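Local structure of mevalonate kinase, putative (Leishmania major, 2HFS) at residues A[20-25]-A[37-42]; A[165-170]-A[182-187]; A[186-191]-A[322-327]; A[247-252]-A[280-285]. The protein probably transfers a phosphate from ATP to (R)-mevalonate, giving (R)-5-phosphomevalonate in the mevalonate route to isoprenoids and sterols. One frame throughout, in Å; residues are numbered along the deposited sequence.

Contact 1. Residues A[20-25]-A[37-42]; sequences GKVILF and IVAGIS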
loop_
_atom_site.group_PDB
_atom_site.type_symbol
_atom_site.label_atom_id
_atom_site.label_comp_id
_atom_site.label_asym_id
_atom_site.label_seq_id
_atom_site.Cartn_x
_atom_site.Cartn_y
_atom_site.Cartn_z
ATOM N N GLY A 20 0.140 -2.570 -5.613
ATOM C CA GLY A 20 0.139 -2.639 -4.150
ATOM C C GLY A 20 1.117 -1.659 -3.530
ATOM O O GLY A 20 1.856 -0.989 -4.245
ATOM N N LYS A 21 1.119 -1.592 -2.197
ATOM C CA LYS A 21 1.872 -0.579 -1.454
ATOM C C LYS A 21 2.414 -1.112 -0.136
ATOM O O LYS A 21 1.693 -1.777 0.605
ATOM C CB LYS A 21 0.964 0.623 -1.129
ATOM C CG LYS A 21 1.643 1.659 -0.210
ATOM C CD LYS A 21 0.771 2.084 0.975
ATOM C CE LYS A 21 0.325 0.912 1.862
ATOM N NZ LYS A 21 -0.356 1.373 3.103
ATOM N N VAL A 22 3.668 -0.787 0.170
ATOM C CA VAL A 22 4.181 -0.967 1.533
ATOM C C VAL A 22 4.850 0.332 2.000
ATOM O O VAL A 22 5.413 1.059 1.202
ATOM C CB VAL A 22 5.186 -2.166 1.695
ATOM C CG1 VAL A 22 4.621 -3.453 1.092
ATOM C CG2 VAL A 22 6.543 -1.856 1.089
ATOM N N ILE A 23 4.783 0.618 3.288
ATOM C CA ILE A 23 5.536 1.744 3.815
ATOM C C ILE A 23 6.896 1.257 4.291
ATOM O O ILE A 23 6.991 0.429 5.210
ATOM C CB ILE A 23 4.760 2.453 4.932
ATOM C CG1 ILE A 23 3.407 2.927 4.422
ATOM C CG2 ILE A 23 5.559 3.647 5.423
ATOM C CD1 ILE A 23 2.379 3.102 5.501
ATOM N N LEU A 24 7.953 1.745 3.644
ATOM C CA LEU A 24 9.300 1.359 4.012
ATOM C C LEU A 24 9.775 2.127 5.232
ATOM O O LEU A 24 10.340 1.540 6.152
ATOM C CB LEU A 24 10.269 1.550 2.847
ATOM C CG LEU A 24 10.091 0.592 1.671
ATOM C CD1 LEU A 24 11.270 0.790 0.751
ATOM C CD2 LEU A 24 9.997 -0.864 2.150
ATOM N N PHE A 25 9.525 3.432 5.231
ATOM C CA PHE A 25 9.851 4.299 6.370
ATOM C C PHE A 25 8.761 5.283 6.710
ATOM O O PHE A 25 8.150 5.865 5.826
ATOM C CB PHE A 25 11.116 5.114 6.089
ATOM C CG PHE A 25 12.372 4.280 6.013
ATOM C CD1 PHE A 25 13.166 4.097 7.149
ATOM C CD2 PHE A 25 12.756 3.683 4.823
ATOM C CE1 PHE A 25 14.304 3.337 7.100
ATOM C CE2 PHE A 25 13.923 2.911 4.765
ATOM C CZ PHE A 25 14.695 2.733 5.910
ATOM N N ILE A 37 8.825 7.127 3.301
ATOM C CA ILE A 37 9.161 6.470 2.058
ATOM C C ILE A 37 8.157 5.340 1.885
ATOM O O ILE A 37 8.068 4.425 2.716
ATOM C CB ILE A 37 10.645 5.975 2.028
ATOM C CG1 ILE A 37 11.630 7.142 2.267
ATOM C CG2 ILE A 37 10.953 5.252 0.693
ATOM C CD1 ILE A 37 13.146 6.737 2.408
ATOM N N VAL A 38 7.385 5.444 0.812
ATOM C CA VAL A 38 6.391 4.451 0.451
ATOM C C VAL A 38 6.794 3.775 -0.854
ATOM O O VAL A 38 7.358 4.406 -1.768
ATOM C CB VAL A 38 4.981 5.065 0.326
ATOM C CG1 VAL A 38 3.962 3.993 -0.013
ATOM C CG2 VAL A 38 4.585 5.775 1.616
ATOM N N ALA A 39 6.519 2.482 -0.928
ATOM C CA ALA A 39 6.946 1.705 -2.060
ATOM C C ALA A 39 5.727 1.148 -2.761
ATOM O O ALA A 39 4.947 0.393 -2.158
ATOM C CB ALA A 39 7.867 0.612 -1.609
ATOM N N GLY A 40 5.541 1.548 -4.012
ATOM C CA GLY A 40 4.528 0.942 -4.872
ATOM C C GLY A 40 5.132 -0.278 -5.534
ATOM O O GLY A 40 6.051 -0.159 -6.359
ATOM N N ILE A 41 4.601 -1.454 -5.198
ATOM C CA ILE A 41 5.224 -2.718 -5.596
ATOM C C ILE A 41 4.794 -3.161 -7.006
ATOM O O ILE A 41 3.835 -2.609 -7.567
ATOM C CB ILE A 41 4.957 -3.798 -4.531
ATOM C CG1 ILE A 41 3.460 -4.038 -4.307
ATOM C CG2 ILE A 41 5.627 -3.408 -3.165
ATOM C CD1 ILE A 41 3.179 -5.394 -3.606
ATOM N N SER A 42 5.495 -4.131 -7.587
ATOM C CA SER A 42 5.203 -4.545 -8.976
ATOM C C SER A 42 3.871 -5.236 -9.057
ATOM O O SER A 42 3.190 -5.180 -10.086
ATOM C CB SER A 42 6.247 -5.551 -9.489
ATOM O OG SER A 42 7.529 -4.992 -9.567
#
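Val-22 and Ala-39 form a hydrogen-bonded pair in an antiparallel beta hairpin, strand 17-25 with strand 36-52, and the hairpin carries a classic beta bulge. Ala-39 N reaches Val-22 O at 2.8 Å, and Val-22 N returns a bond to Ala-39 O.

The face with Val-22, Phe-25, Ile-37 and Ala-39 is the more deeply packed one. Phe-25 and Ile-37 lie side by side and point the same way, with Phe-25 CD2 3.9 Å from Ile-37 CD1. Helices 216-239 and 242-258 close over the Phe-25 ring. Ala-39 CB rests against Val-22 CG2 at 3.9 Å, and Val-324 covers it from the next layer.

The other face holds Lys-21, Ile-23 and Val-38. It is looser at Ile-23, which is partly exposed and whose CG1 stands 4.2 Å from Val-38 CG2. Its tight spot is where Lys-21 CG presses on Val-38 CG1 at 3.3 Å, under normal carbon contact. Val-38 CG1 is anti to its own backbone N (chi1 -178°), which turns it to that aliphatic chain. Lys-21 NZ forms a salt bridge with Asp-158.

At the bulge one oxygen takes two donors: Leu-24 N lies 2.8 Å from Ile-37 O, and Phe-25 N lies 3.1 Å from Ile-37 O on a lone pair.

Contact 2. Residues A[165-170]-A[182-187]; sequences GGLILY and IAFQQR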
loop_
_atom_site.group_PDB
_atom_site.type_symbol
_atom_site.label_atom_id
_atom_site.label_comp_id
_atom_site.label_asym_id
_atom_site.label_seq_id
_atom_site.Cartn_x
_atom_site.Cartn_y
_atom_site.Cartn_z
ATOM N N GLY A 165 3.354 3.707 -8.846
ATOM C CA GLY A 165 4.367 2.693 -8.504
ATOM C C GLY A 165 5.711 3.283 -8.070
ATOM O O GLY A 165 5.852 4.507 -7.953
ATOM N N GLY A 166 6.686 2.411 -7.821
ATOM C CA GLY A 166 8.058 2.833 -7.499
ATOM C C GLY A 166 8.203 3.338 -6.072
ATOM O O GLY A 166 7.334 3.110 -5.250
ATOM N N LEU A 167 9.322 3.990 -5.770
ATOM C CA LEU A 167 9.515 4.600 -4.465
ATOM C C LEU A 167 9.022 6.026 -4.507
ATOM O O LEU A 167 9.153 6.711 -5.532
ATOM C CB LEU A 167 10.981 4.565 -4.046
ATOM C CG LEU A 167 11.635 3.206 -3.840
ATOM C CD1 LEU A 167 13.043 3.415 -3.315
ATOM C CD2 LEU A 167 10.846 2.283 -2.897
ATOM N N ILE A 168 8.450 6.460 -3.390
ATOM C CA ILE A 168 7.741 7.729 -3.304
ATOM C C ILE A 168 8.013 8.384 -1.962
ATOM O O ILE A 168 7.810 7.772 -0.912
ATOM C CB ILE A 168 6.229 7.511 -3.512
ATOM C CG1 ILE A 168 5.977 7.003 -4.939
ATOM C CG2 ILE A 168 5.411 8.795 -3.193
ATOM C CD1 ILE A 168 4.536 6.734 -5.282
ATOM N N LEU A 169 8.460 9.635 -2.022
ATOM C CA LEU A 169 8.640 10.457 -0.836
ATOM C C LEU A 169 7.313 11.114 -0.487
ATOM O O LEU A 169 6.706 11.801 -1.319
ATOM C CB LEU A 169 9.727 11.512 -1.080
ATOM C CG LEU A 169 10.349 12.239 0.118
ATOM C CD1 LEU A 169 11.182 11.272 0.982
ATOM C CD2 LEU A 169 11.213 13.392 -0.391
ATOM N N TYR A 170 6.874 10.895 0.750
ATOM C CA TYR A 170 5.546 11.279 1.223
ATOM C C TYR A 170 5.679 12.125 2.474
ATOM O O TYR A 170 6.277 11.701 3.462
ATOM C CB TYR A 170 4.724 9.999 1.461
ATOM C CG TYR A 170 3.567 9.992 2.470
ATOM C CD1 TYR A 170 3.365 8.870 3.278
ATOM C CD2 TYR A 170 2.654 11.043 2.574
ATOM C CE1 TYR A 170 2.319 8.800 4.179
ATOM C CE2 TYR A 170 1.587 10.982 3.479
ATOM C CZ TYR A 170 1.432 9.852 4.277
ATOM O OH TYR A 170 0.399 9.747 5.189
ATOM N N ILE A 182 11.143 8.874 -6.108
ATOM C CA ILE A 182 12.501 8.688 -5.662
ATOM C C ILE A 182 13.210 7.826 -6.691
ATOM O O ILE A 182 12.844 6.666 -6.910
ATOM C CB ILE A 182 12.539 8.014 -4.256
ATOM C CG1 ILE A 182 11.928 8.924 -3.199
ATOM C CG2 ILE A 182 13.969 7.617 -3.883
ATOM C CD1 ILE A 182 11.665 8.245 -1.853
ATOM N N ALA A 183 14.224 8.404 -7.332
ATOM C CA ALA A 183 15.068 7.655 -8.266
ATOM C C ALA A 183 15.900 6.583 -7.549
ATOM O O ALA A 183 16.508 6.848 -6.508
ATOM C CB ALA A 183 15.970 8.617 -9.064
ATOM N N PHE A 184 15.901 5.368 -8.099
ATOM C CA PHE A 184 16.624 4.229 -7.518
ATOM C C PHE A 184 16.994 3.217 -8.603
ATOM O O PHE A 184 16.171 2.914 -9.474
ATOM C CB PHE A 184 15.807 3.560 -6.397
ATOM C CG PHE A 184 16.614 2.628 -5.539
ATOM C CD1 PHE A 184 16.333 1.271 -5.506
ATOM C CD2 PHE A 184 17.683 3.103 -4.778
ATOM C CE1 PHE A 184 17.097 0.403 -4.719
ATOM C CE2 PHE A 184 18.456 2.233 -3.995
ATOM C CZ PHE A 184 18.155 0.888 -3.965
ATOM N N GLN A 185 18.220 2.694 -8.552
ATOM C CA GLN A 185 18.769 1.892 -9.666
ATOM C C GLN A 185 18.915 0.392 -9.381
ATOM O O GLN A 185 19.561 -0.334 -10.151
ATOM C CB GLN A 185 20.123 2.455 -10.119
ATOM C CG GLN A 185 20.068 3.836 -10.754
ATOM C CD GLN A 185 21.433 4.479 -10.826
ATOM O OE1 GLN A 185 21.986 4.892 -9.804
ATOM N NE2 GLN A 185 21.987 4.561 -12.027
ATOM N N GLN A 186 18.319 -0.060 -8.281
ATOM C CA GLN A 186 18.405 -1.450 -7.833
ATOM C C GLN A 186 17.023 -2.045 -7.534
ATOM O O GLN A 186 16.152 -1.351 -7.032
ATOM C CB GLN A 186 19.254 -1.521 -6.563
ATOM C CG GLN A 186 20.714 -1.846 -6.786
ATOM C CD GLN A 186 21.443 -1.995 -5.478
ATOM O OE1 GLN A 186 21.765 -3.110 -5.053
ATOM N NE2 GLN A 186 21.675 -0.879 -4.813
ATOM N N ARG A 187 16.836 -3.331 -7.831
ATOM C CA ARG A 187 15.617 -4.052 -7.417
ATOM C C ARG A 187 15.605 -4.234 -5.887
ATOM O O ARG A 187 16.646 -4.512 -5.290
ATOM C CB ARG A 187 15.581 -5.420 -8.091
ATOM C CG ARG A 187 14.214 -6.012 -8.341
ATOM C CD ARG A 187 14.264 -7.397 -8.991
ATOM N NE ARG A 187 14.749 -7.370 -10.378
ATOM C CZ ARG A 187 15.032 -8.447 -11.116
ATOM N NH1 ARG A 187 14.902 -9.672 -10.617
ATOM N NH2 ARG A 187 15.457 -8.297 -12.365
HETATM O O HOH W 1 11.576 4.027 -7.465
#
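Ile-182 carries its CG1 branch anti to the carbonyl carbon (chi1 -65°) and then runs on almost straight, and this sends CD1 across to the backbone between Ile-168 and Leu-169. The methyl settles beside the peptide link there. Ile-182 CD1 is 3.5 Å from Leu-169 N and also close to Ile-168 C. It also touches the side chain of Leu-169, with Ile-182 CD1 3.9 Å from Leu-169 CB. The two side chains cross at about a right angle.

Leu-167 meets the root of the same isoleucine. Its CB lies 3.8 Å from Ile-182 CB, while Leu-167 CD1 extends to the CB of Phe-184. The Leu-167 and Phe-184 side chains meet at a slant.

The contact lies in the hairpin of strands 166-172 and 177-182, at the end where the second strand gives way to a loop. There the pairing is part direct and part hydrated. Ile-182 N donates to Leu-167 O at 3.0 Å, but from well above the carbonyl plane, 49° out of it. On the other side of the pair a water takes the place of a direct bond. It accepts from Leu-167 N at 2.8 Å and donates to Ile-182 O at 3.0 Å.

Helix 216-239 covers the apolar side, where Leu-237 touches Leu-167, Ile-182 and Phe-184.

Contact 3. Residues A[186-191]-A[322-327]; sequences QRLYLV and YTVQPS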
loop_
_atom_site.group_PDB
_atom_site.type_symbol
_atom_site.label_atom_id
_atom_site.label_comp_id
_atom_site.label_asym_id
_atom_site.label_seq_id
_atom_site.Cartn_x
_atom_site.Cartn_y
_atom_site.Cartn_z
ATOM N N GLN A 186 18.319 -0.060 -8.281
ATOM C CA GLN A 186 18.405 -1.450 -7.833
ATOM C C GLN A 186 17.023 -2.045 -7.534
ATOM O O GLN A 186 16.152 -1.351 -7.032
ATOM C CB GLN A 186 19.254 -1.521 -6.563
ATOM C CG GLN A 186 20.714 -1.846 -6.786
ATOM C CD GLN A 186 21.443 -1.995 -5.478
ATOM O OE1 GLN A 186 21.765 -3.110 -5.053
ATOM N NE2 GLN A 186 21.675 -0.879 -4.813
ATOM N N ARG A 187 16.836 -3.331 -7.831
ATOM C CA ARG A 187 15.617 -4.052 -7.417
ATOM C C ARG A 187 15.605 -4.234 -5.887
ATOM O O ARG A 187 16.646 -4.512 -5.290
ATOM C CB ARG A 187 15.581 -5.420 -8.091
ATOM C CG ARG A 187 14.214 -6.012 -8.341
ATOM C CD ARG A 187 14.264 -7.397 -8.991
ATOM N NE ARG A 187 14.749 -7.370 -10.378
ATOM C CZ ARG A 187 15.032 -8.447 -11.116
ATOM N NH1 ARG A 187 14.902 -9.672 -10.617
ATOM N NH2 ARG A 187 15.457 -8.297 -12.365
ATOM N N LEU A 188 14.438 -4.079 -5.274
ATOM C CA LEU A 188 14.213 -4.419 -3.877
ATOM C C LEU A 188 13.467 -5.760 -3.840
ATOM O O LEU A 188 12.370 -5.870 -4.344
ATOM C CB LEU A 188 13.331 -3.351 -3.208
ATOM C CG LEU A 188 13.844 -2.092 -2.515
ATOM C CD1 LEU A 188 15.137 -1.575 -3.017
ATOM C CD2 LEU A 188 12.823 -0.997 -2.340
ATOM N N TYR A 189 14.094 -6.750 -3.224
ATOM C CA TYR A 189 13.512 -8.049 -3.004
ATOM C C TYR A 189 12.858 -8.065 -1.608
ATOM O O TYR A 189 13.559 -8.083 -0.588
ATOM C CB TYR A 189 14.591 -9.132 -3.139
ATOM C CG TYR A 189 15.167 -9.291 -4.539
ATOM C CD1 TYR A 189 16.405 -8.737 -4.873
ATOM C CD2 TYR A 189 14.486 -10.010 -5.521
ATOM C CE1 TYR A 189 16.941 -8.879 -6.158
ATOM C CE2 TYR A 189 15.017 -10.161 -6.807
ATOM C CZ TYR A 189 16.241 -9.589 -7.112
ATOM O OH TYR A 189 16.766 -9.733 -8.383
ATOM N N LEU A 190 11.518 -8.017 -1.572
ATOM C CA LEU A 190 10.760 -7.907 -0.330
ATOM C C LEU A 190 10.065 -9.196 0.082
ATOM O O LEU A 190 9.533 -9.935 -0.768
ATOM C CB LEU A 190 9.710 -6.779 -0.444
ATOM C CG LEU A 190 10.200 -5.362 -0.760
ATOM C CD1 LEU A 190 9.043 -4.358 -0.817
ATOM C CD2 LEU A 190 11.219 -4.919 0.268
ATOM N N VAL A 191 10.042 -9.462 1.390
ATOM C CA VAL A 191 9.131 -10.478 1.927
ATOM C C VAL A 191 8.141 -9.680 2.781
ATOM O O VAL A 191 8.546 -8.960 3.683
ATOM C CB VAL A 191 9.830 -11.552 2.806
ATOM C CG1 VAL A 191 8.811 -12.550 3.298
ATOM C CG2 VAL A 191 10.909 -12.290 2.024
ATOM N N TYR A 322 7.230 -9.990 -2.688
ATOM C CA TYR A 322 6.875 -8.835 -3.486
ATOM C C TYR A 322 8.167 -8.137 -3.904
ATOM O O TYR A 322 9.219 -8.363 -3.305
ATOM C CB TYR A 322 5.961 -7.896 -2.689
ATOM C CG TYR A 322 4.515 -8.397 -2.505
ATOM C CD1 TYR A 322 3.751 -8.004 -1.403
ATOM C CD2 TYR A 322 3.925 -9.246 -3.442
ATOM C CE1 TYR A 322 2.409 -8.449 -1.236
ATOM C CE2 TYR A 322 2.606 -9.704 -3.288
ATOM C CZ TYR A 322 1.849 -9.286 -2.190
ATOM O OH TYR A 322 0.540 -9.709 -2.037
ATOM N N THR A 323 8.107 -7.313 -4.944
ATOM C CA THR A 323 9.305 -6.569 -5.380
ATOM C C THR A 323 9.003 -5.112 -5.700
ATOM O O THR A 323 7.885 -4.741 -6.078
ATOM C CB THR A 323 9.989 -7.200 -6.621
ATOM O OG1 THR A 323 9.102 -7.130 -7.741
ATOM C CG2 THR A 323 10.272 -8.699 -6.452
ATOM N N VAL A 324 10.027 -4.285 -5.544
ATOM C CA VAL A 324 9.990 -2.929 -6.024
ATOM C C VAL A 324 10.938 -2.795 -7.206
ATOM O O VAL A 324 12.106 -3.197 -7.153
ATOM C CB VAL A 324 10.345 -1.910 -4.942
ATOM C CG1 VAL A 324 10.206 -0.497 -5.496
ATOM C CG2 VAL A 324 9.464 -2.112 -3.717
ATOM N N GLN A 325 10.406 -2.217 -8.273
ATOM C CA GLN A 325 11.134 -2.082 -9.513
ATOM C C GLN A 325 12.009 -0.832 -9.481
ATOM O O GLN A 325 11.590 0.196 -8.939
ATOM C CB GLN A 325 10.128 -1.989 -10.647
ATOM C CG GLN A 325 10.694 -2.376 -11.983
ATOM C CD GLN A 325 9.722 -2.093 -13.098
ATOM O OE1 GLN A 325 10.122 -1.995 -14.263
ATOM N NE2 GLN A 325 8.434 -1.943 -12.746
ATOM N N PRO A 326 13.216 -0.916 -10.044
ATOM C CA PRO A 326 14.079 0.257 -10.187
ATOM C C PRO A 326 13.465 1.264 -11.140
ATOM O O PRO A 326 12.853 0.878 -12.134
ATOM C CB PRO A 326 15.356 -0.308 -10.812
ATOM C CG PRO A 326 15.297 -1.778 -10.553
ATOM C CD PRO A 326 13.856 -2.132 -10.581
ATOM N N SER A 327 13.636 2.541 -10.823
ATOM C CA SER A 327 13.103 3.631 -11.627
ATOM C C SER A 327 13.884 3.831 -12.930
ATOM O O SER A 327 13.322 4.265 -13.931
ATOM C CB SER A 327 13.135 4.920 -10.813
ATOM O OG SER A 327 14.475 5.262 -10.481
#
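Leu-188 with Val-324 and Leu-190 with Tyr-322 are hydrogen-bonded pairs of two antiparallel strands; the N-to-C directions of 188-191 and 322-324 lie at 151°. Each pair has a bond in both directions. Leu-188 N to Val-324 O and Val-324 N to Leu-188 O are both 3.1 Å long. The bond from Leu-190 N to Tyr-322 O is shorter, at 2.9 Å. Between these pairs, Thr-323 CA makes a CA-H...O contact of 3.3 Å with Leu-188 O.

Val-324 carries most of the side-chain packing. It lies alongside Leu-188, and Leu-188 CB and CD2 are both 3.7 Å from Val-324 CB. The leucine's chi2 of 28° is far from staggered, so the exact turn of its end is doubtful. Val-324 CG2 is anti to its own carbonyl carbon and meets a second leucine: Leu-190 CD1 approaches it to 3.7 Å at a slant.

The two strands belong to a four-stranded antiparallel sheet, in which 188-194 is an inner strand and 318-324 an outermost one. Strand 291-296 lies on the far side of 188-194, and its Leu-295 touches both Leu-188 and Leu-190. Strand 36-52 packs on Val-324 through Ala-39 and Ile-41.

Past the paired part, Pro-326 CG rests against the peptide link joining Gln-186 and Arg-187, 3.5 Å from Gln-186 C. This end is more open to solvent. Arg-187 is exposed there, and its CG sits over one face of the Tyr-189 ring, offset toward the rim. The amide of Gln-186 turns elsewhere, to Gly-240 O.

Contact 4. Residues A[247-252]-A[280-285]; sequences QLMNAN and GAKLSG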
loop_
_atom_site.group_PDB
_atom_site.type_symbol
_atom_site.label_atom_id
_atom_site.label_comp_id
_atom_site.label_asym_id
_atom_site.label_seq_id
_atom_site.Cartn_x
_atom_site.Cartn_y
_atom_site.Cartn_z
ATOM N N GLN A 247 19.632 -1.877 7.809
ATOM C CA GLN A 247 19.926 -1.437 9.164
ATOM C C GLN A 247 19.020 -0.274 9.634
ATOM O O GLN A 247 18.583 -0.256 10.789
ATOM C CB GLN A 247 21.413 -1.091 9.306
ATOM C CG GLN A 247 21.863 -0.847 10.765
ATOM C CD GLN A 247 21.167 -1.751 11.790
ATOM O OE1 GLN A 247 21.153 -2.997 11.660
ATOM N NE2 GLN A 247 20.580 -1.122 12.816
ATOM N N LEU A 248 18.740 0.666 8.738
ATOM C CA LEU A 248 17.885 1.824 9.016
ATOM C C LEU A 248 16.425 1.417 9.225
ATOM O O LEU A 248 15.753 1.940 10.112
ATOM C CB LEU A 248 18.004 2.871 7.894
ATOM C CG LEU A 248 19.349 3.625 7.824
ATOM C CD1 LEU A 248 19.638 4.092 6.424
ATOM C CD2 LEU A 248 19.397 4.796 8.812
HETATM N N MSE A 249 15.950 0.479 8.408
HETATM C CA MSE A 249 14.638 -0.123 8.621
HETATM C C MSE A 249 14.539 -0.725 10.028
HETATM O O MSE A 249 13.544 -0.548 10.713
HETATM C CB MSE A 249 14.337 -1.190 7.552
HETATM C CG MSE A 249 13.945 -0.614 6.191
HETATM SE SE MSE A 249 14.021 -2.015 4.882
HETATM C CE MSE A 249 12.388 -2.980 5.368
ATOM N N ASN A 250 15.576 -1.431 10.462
ATOM C CA ASN A 250 15.608 -1.982 11.828
ATOM C C ASN A 250 15.505 -0.880 12.876
ATOM O O ASN A 250 14.788 -0.999 13.881
ATOM C CB ASN A 250 16.890 -2.800 12.040
ATOM C CG ASN A 250 16.864 -4.111 11.306
ATOM O OD1 ASN A 250 15.801 -4.576 10.911
ATOM N ND2 ASN A 250 18.038 -4.730 11.130
ATOM N N ALA A 251 16.227 0.208 12.618
ATOM C CA ALA A 251 16.236 1.345 13.525
ATOM C C ALA A 251 14.853 1.961 13.576
ATOM O O ALA A 251 14.386 2.355 14.645
ATOM C CB ALA A 251 17.262 2.377 13.073
ATOM N N ASN A 252 14.213 2.047 12.413
ATOM C CA ASN A 252 12.855 2.565 12.326
ATOM C C ASN A 252 11.875 1.703 13.093
ATOM O O ASN A 252 11.052 2.231 13.836
ATOM C CB ASN A 252 12.391 2.700 10.853
ATOM C CG ASN A 252 11.196 3.676 10.673
ATOM O OD1 ASN A 252 10.824 3.979 9.536
ATOM N ND2 ASN A 252 10.601 4.161 11.772
ATOM N N GLY A 280 17.003 -5.951 6.639
ATOM C CA GLY A 280 16.230 -5.205 7.635
ATOM C C GLY A 280 14.812 -5.737 7.654
ATOM O O GLY A 280 14.379 -6.352 6.688
ATOM N N ALA A 281 14.077 -5.468 8.734
ATOM C CA ALA A 281 12.695 -5.924 8.832
ATOM C C ALA A 281 11.970 -5.080 9.865
ATOM O O ALA A 281 12.540 -4.713 10.897
ATOM C CB ALA A 281 12.646 -7.384 9.228
ATOM N N LYS A 282 10.707 -4.779 9.594
ATOM C CA LYS A 282 9.977 -3.873 10.469
ATOM C C LYS A 282 8.505 -3.995 10.174
ATOM O O LYS A 282 8.112 -4.434 9.089
ATOM C CB LYS A 282 10.426 -2.415 10.247
ATOM C CG LYS A 282 10.269 -1.924 8.784
ATOM C CD LYS A 282 10.727 -0.469 8.614
ATOM C CE LYS A 282 9.733 0.559 9.197
ATOM N NZ LYS A 282 8.506 0.680 8.353
ATOM N N LEU A 283 7.693 -3.554 11.114
ATOM C CA LEU A 283 6.269 -3.411 10.850
ATOM C C LEU A 283 6.088 -2.398 9.726
ATOM O O LEU A 283 6.924 -1.524 9.539
ATOM C CB LEU A 283 5.506 -2.948 12.085
ATOM C CG LEU A 283 5.710 -1.577 12.721
ATOM C CD1 LEU A 283 4.925 -0.391 12.066
ATOM C CD2 LEU A 283 5.261 -1.750 14.192
ATOM N N SER A 284 4.993 -2.518 8.988
ATOM C CA SER A 284 4.726 -1.599 7.878
ATOM C C SER A 284 3.307 -1.084 7.995
ATOM O O SER A 284 2.363 -1.861 7.892
ATOM C CB SER A 284 4.902 -2.307 6.533
ATOM O OG SER A 284 4.574 -1.427 5.469
ATOM N N GLY A 285 3.161 0.220 8.209
ATOM C CA GLY A 285 1.837 0.829 8.225
ATOM C C GLY A 285 1.347 1.058 9.635
ATOM O O GLY A 285 2.101 1.507 10.493
#
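Asn-250 OD1 accepts from Ala-281 N at 2.9 Å, with the donor tilted 26° from the amide plane. The same oxygen takes a second, weak bond from Arg-274. Asn-250 CG is anti to its carbonyl carbon (chi1 -73°), which swings the amide over to the strand. There OD1 also lies 3.4 Å from Gly-280 CA.

Next to it, Met-249, a selenomethionine, meets the aliphatic part of Lys-282 at about a right angle. Met-249 CB is 3.8 Å from Lys-282 CD. That CD also passes Met-249 O at 3.5 Å.

Helix 242-258 here packs on strand 280-284, an outermost strand of the four-stranded antiparallel sheet, within the GHMP kinase C-terminal family region. The axes of 247-252 and 280-284 come within 6.0 Å, their N-to-C directions 28° apart.

The lysine bends at its last two torsions and slips past Asn-252, with Lys-282 CE 3.6 Å from Asn-252 OD1. Three groups hold its buried NZ. Lys-282 NZ donates to Leu-283 O at 3.0 Å, bonds to Leu-24 O, and forms a salt bridge with Glu-27.

Overall arrangement
Contacts 1 and 2 share a mixed sheet, where strands 36-52 and 166-172 are neighbours. Their centres lie about 9 Å apart. In the four-stranded antiparallel sheet, contact 3 pairs outermost strand 318-324 with inner strand 188-194. Contact 4, centred about 16 Å away, packs a helix on the other outermost strand, 280-284. Contact 1 comes first in the chain. Contact 2 then runs straight into contact 3, sharing Gln-186 and Arg-187, so residues 182-188 carry the chain between sheets. Contact 4 falls between the two halves of contact 3. Contact 1 touches all the others: Gly-40 N bonds to Gly-166 O, Ser-42 N to Thr-323 O, and Ile-23 N to Ser-284 OG. The amino-terminal hairpin thus helps join the two sheets of this GHMP kinase.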